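PDB 2OBN: DUF1611 domain-containing protein from Anabaena variabilis, which is of unknown function but joins a Rossmann-like domain to a P-loop NTPase-like domain, and so probably binds a nucleotide or a related phosphate-bearing ligand. Local coordinates for residues B[131-136]-B[192-197]; B[201-206]-B[213-218]; B[229-234]-B[246-251]. The protein carries 2 engineered substitutions. All blocks are in the same frame, centred on the assembly; numbering follows the deposited sequence.

Contact 1 of 3, residues B[131-136]-B[192-197]; sequences WDVRKE and TGVMLE
Val133 and Trp131 meet Val194 and Met195 through carbon alone; no hydrogen bond spans the two segments. Val133 makes two of the apolar contacts, one with each methyl. With CG1 anti to the backbone N (chi1 176°), that methyl faces the helix and lies 3.9 Å from Val194 CG1, the two side chains lying alongside and running opposite ways. The other methyl, Val133 CG2, sits 3.9 Å from Met195 CG, and here one side chain runs nearly perpendicular to the other. Met195 is a selenomethionine; its CG, anti to the carbonyl carbon and beside the backbone N, does the touching, ahead of the bend near the selenium.

The indole meets a methyl from each segment. Val133 CG2 also lies 3.7 Å above the plane of the Trp131 ring, over its centre, a CH-pi type of approach within 131-136 itself. From the helix, Val194 CG1 comes obliquely to the benzo part of the indole, 3.9 Å from Trp131 CZ2. Val194 CG1 thus touches both Trp131 and Val133.

What meets here are two domains: strand 130-132 is an outermost strand of the parallel sheet of the Rossmann-like domain, whereas helix 191-197 belongs to the P-loop domain. Val107, on the adjoining strand 105-108, adds to the same apolar patch by touching Trp131, Val133 and Met195.

Polar groups work at the margins. A type I beta turn from Asp132 to Lys135 bends the chain at the end of the strand, closed by Lys135 N to Asp132 O at 3.1 Å. The Asp132 carboxylate is gripped by the backbone N of Leu114 and Ala115 and by Asn108 ND2, while Glu136 forms a salt bridge with Arg207.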
loop_
_atom_site.group_PDB
_atom_site.type_symbol
_atom_site.label_atom_id
_atom_site.label_comp_id
_atom_site.label_asym_id
_atom_site.label_seq_id
_atom_site.Cartn_x
_atom_site.Cartn_y
_atom_site.Cartn_z
ATOM N N TRP B 131 12.278 19.890 6.952
ATOM C CA TRP B 131 12.028 18.858 5.933
ATOM C C TRP B 131 11.314 17.595 6.484
ATOM O O TRP B 131 11.883 16.821 7.275
ATOM C CB TRP B 131 13.342 18.489 5.230
ATOM C CG TRP B 131 13.236 17.419 4.156
ATOM C CD1 TRP B 131 12.180 17.199 3.329
ATOM C CD2 TRP B 131 14.274 16.509 3.728
ATOM N NE1 TRP B 131 12.459 16.167 2.464
ATOM C CE2 TRP B 131 13.740 15.731 2.682
ATOM C CE3 TRP B 131 15.590 16.258 4.151
ATOM C CZ2 TRP B 131 14.477 14.722 2.038
ATOM C CZ3 TRP B 131 16.325 15.244 3.511
ATOM C CH2 TRP B 131 15.762 14.491 2.475
ATOM N N ASP B 132 10.070 17.409 6.032
ATOM C CA ASP B 132 9.258 16.249 6.362
ATOM C C ASP B 132 9.512 15.255 5.244
ATOM O O ASP B 132 8.870 15.287 4.181
ATOM C CB ASP B 132 7.772 16.622 6.468
ATOM C CG ASP B 132 7.492 17.563 7.629
ATOM O OD1 ASP B 132 8.112 17.393 8.703
ATOM O OD2 ASP B 132 6.624 18.451 7.490
ATOM N N VAL B 133 10.492 14.395 5.500
ATOM C CA VAL B 133 10.962 13.403 4.544
ATOM C C VAL B 133 9.848 12.507 4.023
ATOM O O VAL B 133 9.818 12.212 2.836
ATOM C CB VAL B 133 12.075 12.521 5.186
ATOM C CG1 VAL B 133 12.534 11.400 4.223
ATOM C CG2 VAL B 133 13.246 13.394 5.636
ATOM N N ARG B 134 8.921 12.106 4.897
ATOM C CA ARG B 134 7.834 11.228 4.477
ATOM C C ARG B 134 6.739 11.846 3.593
ATOM O O ARG B 134 5.827 11.142 3.190
ATOM C CB ARG B 134 7.232 10.480 5.678
ATOM C CG ARG B 134 7.919 9.155 5.954
ATOM C CD ARG B 134 7.471 8.566 7.270
ATOM N NE ARG B 134 7.779 7.141 7.414
ATOM C CZ ARG B 134 8.051 6.529 8.574
ATOM N NH1 ARG B 134 8.181 7.199 9.709
ATOM N NH2 ARG B 134 8.275 5.227 8.595
ATOM N N LYS B 135 6.825 13.136 3.268
ATOM C CA LYS B 135 5.810 13.768 2.410
ATOM C C LYS B 135 5.783 13.078 1.037
ATOM O O LYS B 135 6.825 12.842 0.437
ATOM C CB LYS B 135 6.076 15.273 2.272
ATOM C CG LYS B 135 4.992 16.034 1.528
ATOM C CD LYS B 135 5.271 17.538 1.531
ATOM C CE LYS B 135 4.216 18.287 0.713
ATOM N NZ LYS B 135 4.369 19.777 0.836
ATOM N N GLU B 136 4.589 12.749 0.558
ATOM C CA GLU B 136 4.423 12.022 -0.699
ATOM C C GLU B 136 4.935 12.824 -1.897
ATOM O O GLU B 136 4.675 14.021 -1.991
ATOM C CB GLU B 136 2.939 11.670 -0.891
ATOM C CG GLU B 136 2.639 10.866 -2.129
ATOM C CD GLU B 136 1.192 10.417 -2.231
ATOM O OE1 GLU B 136 0.621 9.920 -1.233
ATOM O OE2 GLU B 136 0.645 10.524 -3.348
ATOM N N THR B 192 15.030 6.758 5.972
ATOM C CA THR B 192 16.471 6.637 6.208
ATOM C C THR B 192 17.232 6.678 4.897
ATOM O O THR B 192 18.196 7.432 4.753
ATOM C CB THR B 192 16.826 5.323 6.914
ATOM O OG1 THR B 192 16.132 5.250 8.160
ATOM C CG2 THR B 192 18.318 5.220 7.165
ATOM N N GLY B 193 16.797 5.856 3.947
ATOM C CA GLY B 193 17.436 5.793 2.645
ATOM C C GLY B 193 17.397 7.132 1.950
ATOM O O GLY B 193 18.370 7.529 1.325
ATOM N N VAL B 194 16.255 7.816 2.039
ATOM C CA VAL B 194 16.091 9.138 1.415
ATOM C C VAL B 194 16.983 10.169 2.104
ATOM O O VAL B 194 17.545 11.030 1.441
ATOM C CB VAL B 194 14.619 9.591 1.416
ATOM C CG1 VAL B 194 14.477 11.024 0.913
ATOM C CG2 VAL B 194 13.779 8.649 0.557
HETATM N N MSE B 195 17.102 10.080 3.428
HETATM C CA MSE B 195 18.008 10.959 4.188
HETATM C C MSE B 195 19.470 10.748 3.808
HETATM O O MSE B 195 20.247 11.708 3.750
HETATM C CB MSE B 195 17.821 10.778 5.692
HETATM C CG MSE B 195 16.646 11.551 6.219
HETATM SE SE MSE B 195 16.336 11.300 8.096
HETATM C CE MSE B 195 15.122 9.860 8.043
ATOM N N LEU B 196 19.838 9.497 3.541
ATOM C CA LEU B 196 21.192 9.193 3.092
ATOM C C LEU B 196 21.488 9.703 1.690
ATOM O O LEU B 196 22.512 10.335 1.451
ATOM C CB LEU B 196 21.452 7.687 3.106
ATOM C CG LEU B 196 21.755 7.061 4.457
ATOM C CD1 LEU B 196 21.983 5.579 4.255
ATOM C CD2 LEU B 196 22.979 7.720 5.093
ATOM N N GLU B 197 20.602 9.383 0.757
ATOM C CA GLU B 197 20.807 9.749 -0.636
ATOM C C GLU B 197 20.415 11.175 -0.938
ATOM O O GLU B 197 20.915 11.755 -1.898
ATOM C CB GLU B 197 20.033 8.800 -1.551
ATOM C CG GLU B 197 20.568 7.380 -1.518
ATOM C CD GLU B 197 21.996 7.283 -2.050
ATOM O OE1 GLU B 197 22.286 7.893 -3.102
ATOM O OE2 GLU B 197 22.820 6.596 -1.418
#

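Contact 2 of 3, residues B[201-206]-B[213-218]; sequences VALDAV and GAVEQM
Val201 holds CG1 between its backbone N and carbonyl carbon (chi1 56°), which sends CG2 anti to the N and gives each methyl its own partner on helix 208-222. Leu203 has CG anti to the backbone N (chi1 -173°), which sets both its methyls against Val215 CG2 of the same helix. The contact folds a loop back on the helix that follows it in the P-loop domain: 201-206, with an inverse gamma turn centred on Ala202 and a 3-10 turn at 203-205, packs on it in a buried apolar seam; all six touching residues are buried.

Three side chains converge on Ala214 CB. It receives Val201 CG2 at 4.1 Å and Val206 CG2 at 4.2 Å, with Leu203 CD1 slightly farther off. One helical turn on, Met218, a selenomethionine, bends near its selenium and brings its CE to 3.9 Å from Val201 CG1.

Outside the seam, Leu203 and Val215 both continue onto Leu248 of helix 245-252, while backbone bonds from Asp204 and Val206 reach the second subunit. No hydrogen bond joins the two segments. The residue after Ala214, Val215, sets CG2 against the fork of Leu203, 3.9 Å from Leu203 CD2.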
loop_
_atom_site.group_PDB
_atom_site.type_symbol
_atom_site.label_atom_id
_atom_site.label_comp_id
_atom_site.label_asym_id
_atom_site.label_seq_id
_atom_site.Cartn_x
_atom_site.Cartn_y
_atom_site.Cartn_z
ATOM N N VAL B 201 12.078 7.938 -2.482
ATOM C CA VAL B 201 10.704 8.015 -1.988
ATOM C C VAL B 201 10.489 7.224 -0.689
ATOM O O VAL B 201 10.915 6.095 -0.585
ATOM C CB VAL B 201 9.682 7.519 -3.069
ATOM C CG1 VAL B 201 9.998 6.101 -3.547
ATOM C CG2 VAL B 201 8.254 7.590 -2.534
ATOM N N ALA B 202 9.841 7.840 0.303
ATOM C CA ALA B 202 9.489 7.143 1.539
ATOM C C ALA B 202 8.167 6.430 1.249
ATOM O O ALA B 202 7.095 6.941 1.556
ATOM C CB ALA B 202 9.337 8.109 2.679
ATOM N N LEU B 203 8.267 5.248 0.650
ATOM C CA LEU B 203 7.101 4.494 0.185
ATOM C C LEU B 203 6.025 4.188 1.215
ATOM O O LEU B 203 4.847 4.187 0.864
ATOM C CB LEU B 203 7.560 3.183 -0.448
ATOM C CG LEU B 203 6.505 2.326 -1.140
ATOM C CD1 LEU B 203 5.899 3.076 -2.307
ATOM C CD2 LEU B 203 7.119 1.013 -1.605
ATOM N N ASP B 204 6.392 3.965 2.479
ATOM C CA ASP B 204 5.379 3.605 3.491
ATOM C C ASP B 204 4.428 4.740 3.873
ATOM O O ASP B 204 3.428 4.510 4.559
ATOM C CB ASP B 204 5.993 2.928 4.722
ATOM C CG ASP B 204 6.798 3.873 5.615
ATOM O OD1 ASP B 204 6.830 5.092 5.406
ATOM O OD2 ASP B 204 7.411 3.357 6.569
ATOM N N ALA B 205 4.762 5.957 3.443
ATOM C CA ALA B 205 3.927 7.137 3.640
ATOM C C ALA B 205 3.154 7.509 2.370
ATOM O O ALA B 205 2.448 8.524 2.356
ATOM C CB ALA B 205 4.788 8.298 4.069
ATOM N N VAL B 206 3.321 6.736 1.292
ATOM C CA VAL B 206 2.588 6.992 0.045
ATOM C C VAL B 206 1.213 6.318 0.134
ATOM O O VAL B 206 1.075 5.230 0.721
ATOM C CB VAL B 206 3.349 6.463 -1.196
ATOM C CG1 VAL B 206 2.524 6.671 -2.486
ATOM C CG2 VAL B 206 4.704 7.152 -1.331
ATOM N N GLY B 213 3.118 3.354 -8.396
ATOM C CA GLY B 213 3.454 4.470 -9.297
ATOM C C GLY B 213 4.638 5.266 -8.778
ATOM O O GLY B 213 5.441 5.777 -9.554
ATOM N N ALA B 214 4.752 5.348 -7.452
ATOM C CA ALA B 214 5.858 6.055 -6.820
ATOM C C ALA B 214 7.159 5.315 -7.099
ATOM O O ALA B 214 8.189 5.926 -7.313
ATOM C CB ALA B 214 5.623 6.169 -5.295
ATOM N N VAL B 215 7.101 3.990 -7.068
ATOM C CA VAL B 215 8.285 3.157 -7.334
ATOM C C VAL B 215 8.601 3.203 -8.832
ATOM O O VAL B 215 9.740 3.445 -9.223
ATOM C CB VAL B 215 8.078 1.686 -6.858
ATOM C CG1 VAL B 215 9.275 0.814 -7.228
ATOM C CG2 VAL B 215 7.830 1.637 -5.349
ATOM N N GLU B 216 7.584 3.002 -9.662
ATOM C CA GLU B 216 7.773 3.036 -11.103
ATOM C C GLU B 216 8.420 4.349 -11.558
ATOM O O GLU B 216 9.354 4.348 -12.340
ATOM C CB GLU B 216 6.433 2.856 -11.813
ATOM C CG GLU B 216 6.537 2.767 -13.298
ATOM C CD GLU B 216 5.196 2.591 -13.946
ATOM O OE1 GLU B 216 4.419 3.567 -13.985
ATOM O OE2 GLU B 216 4.926 1.489 -14.454
ATOM N N GLN B 217 7.911 5.458 -11.046
ATOM C CA GLN B 217 8.408 6.779 -11.407
ATOM C C GLN B 217 9.907 6.944 -11.135
ATOM O O GLN B 217 10.631 7.459 -11.972
ATOM C CB GLN B 217 7.622 7.844 -10.642
ATOM C CG GLN B 217 7.777 9.233 -11.165
ATOM C CD GLN B 217 7.281 10.257 -10.162
ATOM O OE1 GLN B 217 7.801 10.335 -9.031
ATOM N NE2 GLN B 217 6.287 11.060 -10.569
HETATM N N MSE B 218 10.365 6.505 -9.977
HETATM C CA MSE B 218 11.781 6.612 -9.627
HETATM C C MSE B 218 12.633 5.713 -10.518
HETATM O O MSE B 218 13.690 6.116 -11.005
HETATM C CB MSE B 218 11.986 6.237 -8.151
HETATM C CG MSE B 218 13.421 6.352 -7.656
HETATM SE SE MSE B 218 13.564 5.976 -5.743
HETATM C CE MSE B 218 12.674 4.306 -5.825
#

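Contact 3 of 3, residues B[229-234]-B[246-251]; sequences LHIEGQ and LPLIRG
Leu248 makes this a buried contact without hydrogen bonds between a strand's end and a helix, in which one leucine packs on the side chains of Ile231 and Gln234 and on the backbone between them. Strand 228-231 belongs to the parallel sheet of the P-loop domain, and the chain leaving it, Glu232 to Gln234, passes over the leucine's two methyls before it returns as helix 245-252.

The two branches of Leu248 divide the work. CD2 lies 4.0 Å from Ile231 CG2, the two side chains running antiparallel past one another. CD1 goes to the loop instead: it is 3.4 Å from Gln234 N and also touches Glu232 O, so it rests against peptide groups as much as against carbon. Leu248 is placed for this by a first torsion that puts CG anti to the carbonyl carbon (chi1 -74°). At Gly233 no side chain intervenes, and its carbonyl carbon comes 4.0 Å from Leu248 CD1.

Replacing Leu248 by an alanine would probably open a gap beneath the 232-234 backbone and deprive Ile231 CG2 of its apolar partner on the helix.

The polar ends turn elsewhere. Gln234 bends at chi2 (-71°); its CB and CG lie against Leu248 CD1, while NE2 is hydrogen-bonded to Thr189 OG1, the same hydroxyl that meets the carbonyl oxygen of Glu232. The Glu232 side chain points away from the helix and lies about 5 Å from a bound phosphate ion, which probably comes from the crystallisation liquor but may mark a pocket of the P-loop domain.

Around the pair, Ile231 and Leu248 both reach Leu156 of the neighbouring strand 153-159, and Leu248 also packs on Leu203 and on Val215 of helix 208-222.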
loop_
_atom_site.group_PDB
_atom_site.type_symbol
_atom_site.label_atom_id
_atom_site.label_comp_id
_atom_site.label_asym_id
_atom_site.label_seq_id
_atom_site.Cartn_x
_atom_site.Cartn_y
_atom_site.Cartn_z
ATOM N N LEU B 229 20.122 -1.276 -11.354
ATOM C CA LEU B 229 19.436 -0.526 -10.309
ATOM C C LEU B 229 19.269 -1.440 -9.108
ATOM O O LEU B 229 18.838 -2.585 -9.258
ATOM C CB LEU B 229 18.070 -0.009 -10.777
ATOM C CG LEU B 229 18.034 1.351 -11.495
ATOM C CD1 LEU B 229 18.975 1.435 -12.636
ATOM C CD2 LEU B 229 16.642 1.664 -11.948
ATOM N N HIS B 230 19.633 -0.931 -7.929
ATOM C CA HIS B 230 19.467 -1.641 -6.658
ATOM C C HIS B 230 18.354 -0.958 -5.861
ATOM O O HIS B 230 18.578 0.073 -5.228
ATOM C CB HIS B 230 20.765 -1.611 -5.844
ATOM C CG HIS B 230 21.956 -2.101 -6.603
ATOM N ND1 HIS B 230 22.383 -3.409 -6.556
ATOM C CD2 HIS B 230 22.787 -1.461 -7.460
ATOM C CE1 HIS B 230 23.437 -3.549 -7.343
ATOM N NE2 HIS B 230 23.704 -2.382 -7.902
ATOM N N ILE B 231 17.153 -1.525 -5.908
ATOM C CA ILE B 231 16.022 -0.958 -5.195
ATOM C C ILE B 231 15.996 -1.427 -3.720
ATOM O O ILE B 231 15.928 -2.632 -3.433
ATOM C CB ILE B 231 14.677 -1.275 -5.895
ATOM C CG1 ILE B 231 14.661 -0.792 -7.363
ATOM C CG2 ILE B 231 13.507 -0.610 -5.136
ATOM C CD1 ILE B 231 15.135 -1.776 -8.402
ATOM N N GLU B 232 16.073 -0.462 -2.800
ATOM C CA GLU B 232 16.006 -0.735 -1.370
ATOM C C GLU B 232 14.688 -1.437 -1.036
ATOM O O GLU B 232 13.621 -0.967 -1.411
ATOM C CB GLU B 232 16.098 0.572 -0.563
ATOM C CG GLU B 232 15.912 0.382 0.949
ATOM C CD GLU B 232 15.933 1.669 1.746
ATOM O OE1 GLU B 232 15.881 2.753 1.140
ATOM O OE2 GLU B 232 15.963 1.584 3.000
ATOM N N GLY B 233 14.769 -2.567 -0.349
ATOM C CA GLY B 233 13.581 -3.269 0.074
ATOM C C GLY B 233 12.934 -2.642 1.304
ATOM O O GLY B 233 13.573 -1.875 2.058
ATOM N N GLN B 234 11.654 -2.962 1.485
ATOM C CA GLN B 234 10.868 -2.519 2.635
ATOM C C GLN B 234 9.829 -3.590 2.960
ATOM O O GLN B 234 9.302 -4.265 2.068
ATOM C CB GLN B 234 10.138 -1.201 2.372
ATOM C CG GLN B 234 10.978 -0.023 1.920
ATOM C CD GLN B 234 11.879 0.550 2.999
ATOM O OE1 GLN B 234 11.735 0.240 4.189
ATOM N NE2 GLN B 234 12.799 1.427 2.587
ATOM N N LEU B 246 4.754 -5.325 -1.984
ATOM C CA LEU B 246 4.004 -5.520 -3.224
ATOM C C LEU B 246 4.255 -4.387 -4.248
ATOM O O LEU B 246 4.646 -4.681 -5.382
ATOM C CB LEU B 246 2.523 -5.769 -2.945
ATOM C CG LEU B 246 1.616 -6.082 -4.133
ATOM C CD1 LEU B 246 2.139 -7.249 -5.001
ATOM C CD2 LEU B 246 0.196 -6.351 -3.608
ATOM N N PRO B 247 4.034 -3.102 -3.864
ATOM C CA PRO B 247 4.366 -2.022 -4.812
ATOM C C PRO B 247 5.837 -1.971 -5.230
ATOM O O PRO B 247 6.127 -1.558 -6.345
ATOM C CB PRO B 247 3.962 -0.741 -4.059
ATOM C CG PRO B 247 3.807 -1.151 -2.614
ATOM C CD PRO B 247 3.401 -2.575 -2.638
ATOM N N LEU B 248 6.763 -2.360 -4.360
ATOM C CA LEU B 248 8.185 -2.402 -4.762
ATOM C C LEU B 248 8.379 -3.355 -5.939
ATOM O O LEU B 248 8.994 -2.997 -6.939
ATOM C CB LEU B 248 9.080 -2.797 -3.591
ATOM C CG LEU B 248 9.256 -1.678 -2.564
ATOM C CD1 LEU B 248 9.926 -2.188 -1.296
ATOM C CD2 LEU B 248 10.035 -0.524 -3.140
ATOM N N ILE B 249 7.811 -4.550 -5.817
ATOM C CA ILE B 249 7.867 -5.564 -6.870
ATOM C C ILE B 249 7.117 -5.125 -8.147
ATOM O O ILE B 249 7.622 -5.258 -9.251
ATOM C CB ILE B 249 7.288 -6.904 -6.361
ATOM C CG1 ILE B 249 8.230 -7.514 -5.330
ATOM C CG2 ILE B 249 7.082 -7.884 -7.514
ATOM C CD1 ILE B 249 7.719 -8.805 -4.659
ATOM N N ARG B 250 5.904 -4.619 -7.985
ATOM C CA ARG B 250 5.089 -4.221 -9.125
ATOM C C ARG B 250 5.658 -2.985 -9.803
ATOM O O ARG B 250 5.761 -2.926 -11.040
ATOM C CB ARG B 250 3.647 -3.978 -8.672
ATOM C CG ARG B 250 2.930 -5.228 -8.179
ATOM C CD ARG B 250 2.414 -6.088 -9.344
ATOM N NE ARG B 250 1.769 -7.310 -8.862
ATOM C CZ ARG B 250 2.413 -8.424 -8.535
ATOM N NH1 ARG B 250 3.734 -8.529 -8.686
ATOM N NH2 ARG B 250 1.719 -9.459 -8.082
ATOM N N GLY B 251 6.022 -1.985 -9.012
ATOM C CA GLY B 251 6.576 -0.758 -9.584
ATOM C C GLY B 251 7.923 -0.928 -10.273
ATOM O O GLY B 251 8.140 -0.364 -11.330
#

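How the contacts relate
Contacts 2 and 3 are buried within the P-loop domain, whereas contact 1 is only partly buried and joins that domain to the Rossmann-like one. All three rest on apolar side chains with no hydrogen bond across the segments, but their surroundings differ. Contact 1 includes an aromatic ring and is flanked by charge: Arg134 NH2 forms a salt bridge with Asp204 OD2 at 2.9 Å, tying it to the loop of contact 2. Contacts 2 and 3, about 9 Å apart between centres, share one core instead, where Leu203 CD2 lies 3.6 Å from Leu248 CG. In contact 3 the leucine packs largely on the loop backbone, whereas contacts 1 and 2 are chiefly side chain on side chain.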